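Type 4 fimbrial biogenesis protein PilY1 (Pseudomonas aeruginosa, PDB 3HX6) primes type IV pilus assembly and supports twitching motility and host-cell adhesion, apparently regulating pilus retraction through calcium binding and release. Local coordinates at residues A[248-260]-A[325-337]. The protein carries 3 engineered substitutions. Residues are numbered along the deposited sequence; the frame is centred on the assembly and turned at random.
Sequences PNGLSSPRLADNN and AQAITAAPSLVRH. With CA (calcium ion), chain C.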
# COMPACT_ATOMS: atom_id res chain seq x y z
N PRO A 248 -26.74 2.72 -36.90
CA PRO A 248 -25.90 1.76 -36.16
C PRO A 248 -25.75 2.10 -34.68
O PRO A 248 -25.57 3.26 -34.31
CB PRO A 248 -24.58 1.84 -36.91
CG PRO A 248 -25.00 2.12 -38.32
CD PRO A 248 -26.07 3.17 -38.13
N ASN A 249 -25.84 1.08 -33.83
CA ASN A 249 -25.66 1.26 -32.40
C ASN A 249 -25.02 0.01 -31.80
O ASN A 249 -24.93 -1.03 -32.46
CB ASN A 249 -27.00 1.54 -31.70
CG ASN A 249 -26.81 2.29 -30.37
OD1 ASN A 249 -25.69 2.59 -29.97
ND2 ASN A 249 -27.92 2.59 -29.69
N GLY A 250 -24.59 0.13 -30.55
CA GLY A 250 -23.95 -0.97 -29.84
C GLY A 250 -23.71 -0.44 -28.44
O GLY A 250 -23.36 0.74 -28.28
N LEU A 251 -23.90 -1.27 -27.42
CA LEU A 251 -23.69 -0.81 -26.06
C LEU A 251 -22.24 -1.01 -25.64
O LEU A 251 -21.65 -2.04 -25.93
CB LEU A 251 -24.62 -1.55 -25.09
CG LEU A 251 -24.70 -0.89 -23.71
CD1 LEU A 251 -25.38 0.48 -23.86
CD2 LEU A 251 -25.49 -1.77 -22.75
N SER A 252 -21.67 -0.03 -24.94
CA SER A 252 -20.28 -0.10 -24.50
C SER A 252 -20.10 -0.60 -23.07
O SER A 252 -21.03 -1.14 -22.47
CB SER A 252 -19.62 1.27 -24.66
OG SER A 252 -19.72 1.70 -26.01
N SER A 253 -18.90 -0.39 -22.53
CA SER A 253 -18.54 -0.83 -21.18
C SER A 253 -19.45 -0.27 -20.09
O SER A 253 -19.61 0.94 -19.95
CB SER A 253 -17.10 -0.44 -20.86
OG SER A 253 -16.24 -0.76 -21.94
N PRO A 254 -20.05 -1.16 -19.28
CA PRO A 254 -20.93 -0.64 -18.23
C PRO A 254 -20.20 -0.38 -16.92
O PRO A 254 -19.10 -0.91 -16.70
CB PRO A 254 -21.95 -1.76 -18.06
CG PRO A 254 -21.09 -2.99 -18.25
CD PRO A 254 -20.22 -2.61 -19.45
N ARG A 255 -20.80 0.44 -16.08
CA ARG A 255 -20.27 0.72 -14.76
C ARG A 255 -21.40 0.33 -13.81
O ARG A 255 -22.51 0.87 -13.88
CB ARG A 255 -19.95 2.21 -14.57
CG ARG A 255 -19.53 2.58 -13.15
CD ARG A 255 -18.19 1.94 -12.75
NE ARG A 255 -17.13 2.34 -13.67
CZ ARG A 255 -15.87 1.92 -13.60
NH1 ARG A 255 -15.49 1.08 -12.64
NH2 ARG A 255 -14.99 2.33 -14.51
N LEU A 256 -21.15 -0.63 -12.94
CA LEU A 256 -22.18 -1.05 -12.00
C LEU A 256 -22.16 -0.17 -10.76
O LEU A 256 -21.10 0.30 -10.34
CB LEU A 256 -21.97 -2.52 -11.63
CG LEU A 256 -22.77 -3.50 -12.51
CD1 LEU A 256 -22.53 -3.21 -13.98
CD2 LEU A 256 -22.37 -4.91 -12.15
N ALA A 257 -23.34 0.06 -10.20
CA ALA A 257 -23.46 0.89 -9.00
C ALA A 257 -24.08 0.07 -7.88
O ALA A 257 -25.05 -0.65 -8.09
CB ALA A 257 -24.33 2.11 -9.29
N ASP A 258 -23.50 0.22 -6.69
CA ASP A 258 -23.96 -0.46 -5.48
C ASP A 258 -24.19 0.66 -4.48
O ASP A 258 -23.27 1.13 -3.82
CB ASP A 258 -22.85 -1.41 -4.99
CG ASP A 258 -23.12 -1.94 -3.59
OD1 ASP A 258 -24.27 -1.82 -3.11
OD2 ASP A 258 -22.19 -2.50 -2.98
N ASN A 259 -25.44 1.11 -4.37
CA ASN A 259 -25.75 2.23 -3.51
C ASN A 259 -26.07 2.00 -2.04
O ASN A 259 -26.58 2.90 -1.37
CB ASN A 259 -26.85 3.06 -4.17
CG ASN A 259 -26.40 3.65 -5.50
OD1 ASN A 259 -25.22 3.61 -5.83
ND2 ASN A 259 -27.34 4.19 -6.26
N ASN A 260 -25.78 0.81 -1.53
CA ASN A 260 -26.01 0.54 -0.12
C ASN A 260 -24.82 -0.26 0.41
O ASN A 260 -24.91 -0.95 1.42
CB ASN A 260 -27.32 -0.23 0.09
CG ASN A 260 -27.30 -1.62 -0.53
OD1 ASN A 260 -26.84 -1.80 -1.65
ND2 ASN A 260 -27.82 -2.60 0.21
N ALA A 325 -23.94 13.57 -32.84
CA ALA A 325 -23.81 12.52 -31.84
C ALA A 325 -22.36 12.15 -31.56
O ALA A 325 -21.55 12.08 -32.47
CB ALA A 325 -24.57 11.28 -32.30
N GLN A 326 -22.05 11.90 -30.29
CA GLN A 326 -20.70 11.52 -29.88
C GLN A 326 -20.73 10.12 -29.28
O GLN A 326 -21.33 9.91 -28.23
CB GLN A 326 -20.16 12.49 -28.83
CG GLN A 326 -19.89 13.88 -29.33
CD GLN A 326 -19.64 14.83 -28.19
OE1 GLN A 326 -18.66 15.58 -28.19
NE2 GLN A 326 -20.53 14.81 -27.21
N ALA A 327 -20.06 9.18 -29.92
CA ALA A 327 -20.02 7.81 -29.43
C ALA A 327 -19.36 7.75 -28.06
O ALA A 327 -18.45 8.53 -27.76
CB ALA A 327 -19.26 6.92 -30.40
N ILE A 328 -19.82 6.83 -27.23
CA ILE A 328 -19.25 6.62 -25.90
C ILE A 328 -18.72 5.20 -25.89
O ILE A 328 -19.47 4.24 -26.15
CB ILE A 328 -20.30 6.77 -24.79
CG1 ILE A 328 -20.82 8.21 -24.78
CG2 ILE A 328 -19.68 6.38 -23.44
CD1 ILE A 328 -22.08 8.40 -23.97
N THR A 329 -17.43 5.07 -25.60
CA THR A 329 -16.75 3.79 -25.57
C THR A 329 -16.41 3.37 -24.14
O THR A 329 -16.66 2.24 -23.73
CB THR A 329 -15.42 3.84 -26.36
OG1 THR A 329 -15.69 4.09 -27.73
CG2 THR A 329 -14.67 2.54 -26.22
N ALA A 330 -15.82 4.31 -23.40
CA ALA A 330 -15.40 4.05 -22.03
C ALA A 330 -16.56 3.96 -21.06
O ALA A 330 -17.62 4.55 -21.26
CB ALA A 330 -14.43 5.13 -21.58
N ALA A 331 -16.33 3.22 -19.98
CA ALA A 331 -17.32 3.06 -18.94
C ALA A 331 -17.46 4.37 -18.17
O ALA A 331 -16.51 5.15 -18.09
CB ALA A 331 -16.89 1.96 -17.97
N PRO A 332 -18.65 4.63 -17.62
CA PRO A 332 -18.88 5.85 -16.86
C PRO A 332 -18.25 5.63 -15.48
O PRO A 332 -17.85 4.50 -15.16
CB PRO A 332 -20.41 5.91 -16.74
CG PRO A 332 -20.91 5.04 -17.85
CD PRO A 332 -19.92 3.92 -17.86
N SER A 333 -18.14 6.70 -14.71
CA SER A 333 -17.62 6.65 -13.35
C SER A 333 -18.68 7.39 -12.54
O SER A 333 -19.32 8.29 -13.06
CB SER A 333 -16.27 7.37 -13.22
OG SER A 333 -15.22 6.53 -13.65
N LEU A 334 -18.87 7.00 -11.29
CA LEU A 334 -19.89 7.63 -10.46
C LEU A 334 -19.32 8.26 -9.20
O LEU A 334 -18.47 7.68 -8.53
CB LEU A 334 -20.94 6.58 -10.06
CG LEU A 334 -21.58 5.80 -11.20
CD1 LEU A 334 -22.43 4.67 -10.63
CD2 LEU A 334 -22.42 6.72 -12.06
N VAL A 335 -19.79 9.47 -8.89
CA VAL A 335 -19.34 10.17 -7.69
C VAL A 335 -20.59 10.70 -6.99
O VAL A 335 -21.46 11.29 -7.64
CB VAL A 335 -18.40 11.36 -8.03
CG1 VAL A 335 -17.93 12.03 -6.76
CG2 VAL A 335 -17.20 10.87 -8.83
N ARG A 336 -20.71 10.47 -5.69
CA ARG A 336 -21.87 10.96 -4.95
C ARG A 336 -21.95 12.48 -5.09
O ARG A 336 -20.95 13.18 -4.93
CB ARG A 336 -21.77 10.59 -3.47
CG ARG A 336 -23.09 10.80 -2.72
CD ARG A 336 -22.92 10.66 -1.21
NE ARG A 336 -22.62 9.30 -0.78
CZ ARG A 336 -23.50 8.31 -0.73
NH1 ARG A 336 -24.76 8.51 -1.08
NH2 ARG A 336 -23.12 7.11 -0.31
N HIS A 337 -23.14 12.98 -5.38
CA HIS A 337 -23.31 14.42 -5.52
C HIS A 337 -22.98 15.12 -4.19
O HIS A 337 -23.18 14.55 -3.12
CB HIS A 337 -24.75 14.72 -5.94
CG HIS A 337 -24.98 16.14 -6.36
ND1 HIS A 337 -25.18 17.16 -5.45
CD2 HIS A 337 -25.02 16.70 -7.58
CE1 HIS A 337 -25.34 18.29 -6.11
NE2 HIS A 337 -25.25 18.05 -7.40
CA CA C . -26.54 -3.02 -3.37
O HOH W 1 -20.04 3.02 -21.53
O HOH W 2 -16.43 -0.34 -24.95
O HOH W 3 -14.91 4.84 -15.88
O HOH W 4 -25.73 5.75 -2.20
O HOH W 5 -28.22 -4.57 -2.61
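Ser-252 OG donates a 2.6 Å hydrogen bond to Ile-328 O, approaching a lone pair within the plane of that carbonyl. Tyr-216 is a second partner of this hydroxyl. Ser-253 sets its CB against Ala-331 CB, and its backbone O receives a CA-H...O contact from Ala-331 CA at 3.3 Å. Water 1 joins Ser-253 O to Ala-330 O. Water 2 links Ser-253 OG, which also bonds Lys-197 N, to Thr-329 O. Arg-255 leaves the backbone with CG anti to N (chi1 174°), then bends at chi2 and chi3, curling its chain around Pro-332 O. Arg-255 NE donates to Pro-332 O at 2.7 Å in a fairly straight bond (157°), the acceptor lying near the guanidinium plane. Water 3 accepts from Arg-255 NH2 and also lies close to Ala-331 O and Ser-333 OG. Further on, Ala-257 CB meets Leu-334 CD1 tightly at 3.5 Å. Asp-258 OD1 and Asn-260 OD1 bind the calcium ion, with Asp-262, Val-264 and Asp-266 completing the protein ligands. Strands 251-257 and 333-336, 28° from parallel, begin successive sheets in the beta-propeller of the C-terminal domain. Side-chain donors and waters satisfy buried carbonyls on both segments, so the two sheets meet without merging into one.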